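Local coordinates for protein beta-Ala-His dipeptidase (Homo sapiens, PDB 3DLJ) that hydrolyses Xaa-His dipeptides, above all carnosine and anserine, as a secreted metallopeptidase that binds two zinc ions per subunit, at residues E230-C233 with R234-D237. Residues are numbered along the deposited sequence; the frame is centred on the assembly and turned at random.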
# COMPACT_ATOMS: atom_id res chain seq x y z
N GLU A 230 -4.22 13.52 21.40
CA GLU A 230 -3.50 13.48 22.67
C GLU A 230 -4.34 14.04 23.82
O GLU A 230 -4.89 15.14 23.73
CB GLU A 230 -2.17 14.22 22.54
CG GLU A 230 -1.23 14.04 23.74
CD GLU A 230 -0.03 15.02 23.72
OE1 GLU A 230 -0.23 16.24 23.83
OE2 GLU A 230 1.12 14.56 23.58
N VAL A 231 -4.48 13.26 24.88
CA VAL A 231 -5.02 13.76 26.13
C VAL A 231 -3.92 13.67 27.20
O VAL A 231 -3.39 12.60 27.47
CB VAL A 231 -6.34 13.04 26.58
CG1 VAL A 231 -6.93 13.76 27.77
CG2 VAL A 231 -7.37 12.99 25.46
N LYS A 232 -3.61 14.80 27.83
CA LYS A 232 -2.48 14.89 28.76
C LYS A 232 -2.89 15.50 30.09
O LYS A 232 -3.47 16.57 30.14
CB LYS A 232 -1.34 15.70 28.14
CG LYS A 232 -0.20 15.91 29.11
CD LYS A 232 0.95 16.71 28.56
CE LYS A 232 1.75 17.33 29.73
NZ LYS A 232 3.18 17.55 29.38
N CYS A 233 -2.57 14.77 31.17
CA CYS A 233 -2.64 15.27 32.55
C CYS A 233 -1.26 15.81 32.95
O CYS A 233 -1.00 17.01 32.93
CB CYS A 233 -3.10 14.12 33.49
SG CYS A 233 -3.40 14.58 35.26
N ARG A 234 -0.35 14.90 33.29
CA ARG A 234 1.04 15.23 33.45
C ARG A 234 1.71 14.11 32.72
O ARG A 234 1.04 13.19 32.26
CB ARG A 234 1.45 15.23 34.92
CG ARG A 234 1.11 13.93 35.62
CD ARG A 234 1.64 13.89 37.05
NE ARG A 234 1.83 12.50 37.43
CZ ARG A 234 2.00 12.07 38.68
NH1 ARG A 234 1.99 12.94 39.68
NH2 ARG A 234 2.17 10.77 38.91
N ASP A 235 3.03 14.17 32.61
CA ASP A 235 3.80 13.18 31.89
C ASP A 235 3.92 11.88 32.67
O ASP A 235 3.91 10.82 32.07
CB ASP A 235 5.22 13.73 31.60
CG ASP A 235 5.28 14.57 30.33
OD1 ASP A 235 6.27 15.32 30.20
OD2 ASP A 235 4.38 14.50 29.46
N GLN A 236 4.03 11.96 33.99
CA GLN A 236 4.19 10.76 34.82
C GLN A 236 2.83 10.04 35.02
O GLN A 236 1.80 10.69 35.21
CB GLN A 236 4.84 11.14 36.16
CG GLN A 236 5.42 9.99 36.97
CD GLN A 236 5.95 10.45 38.32
OE1 GLN A 236 5.29 11.22 39.04
NE2 GLN A 236 7.14 9.97 38.68
N ASP A 237 2.85 8.71 34.94
CA ASP A 237 1.67 7.90 35.20
C ASP A 237 1.41 7.86 36.69
O ASP A 237 2.27 8.26 37.49
CB ASP A 237 1.88 6.45 34.74
CG ASP A 237 2.04 6.31 33.26
OD1 ASP A 237 1.71 7.22 32.49
OD2 ASP A 237 2.50 5.23 32.85
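The carboxylate of Asp235 receives the ammonium of Lys232 over one of its faces: Lys232 NZ stands 3.3 Å from Asp235 OD2, and its direction lies 59° out of the carboxylate plane. This hydrogen-bonded salt bridge is lopsided, since Lys232 NZ is 3.9 Å from Asp235 OD1. The second flat group, the guanidinium of Arg234, uses its edge for bonding. Its NE gives a nearly straight bond (173°) to Gln236 O at 2.9 Å, while NH2 donates to Asp237 O, also at 2.9 Å but more bent. Both carbonyl oxygens lie almost in the guanidinium plane, so two bonds fix its rotation, although each carbonyl is approached from above its own plane. Gln236 OE1 sits 3.1 Å above one face, displaced from the centre of the group toward its edge; this is proximity without a hydrogen bond. Lys232 ends strand 216-232, which runs antiparallel to strands 346-355 and 384-397 in the sheet of the domain without the zinc ions, an arrangement consistent with the dimerisation domain of M20 peptidases; Cys233 to Asp237 form the loop that leaves it. Backbone hydrogen bonds pair Lys232 with Lys384, in strand 384-397, and Cys233 with Gly345, just before strand 346-355. Lys232 reaches along the start of the loop to Asp235 as an extended chain, with CG anti to the backbone N (chi1 175°), and its side chain also touches Arg346. Arg234 instead starts with CG between its backbone N and carbonyl carbon, then runs extended to NE, which brings the guanidinium edge to Gln236 O and Asp237 O; Phe238 adds a cation-pi contact. Asp237 OD1 accepts a hydrogen bond from Gly345 N.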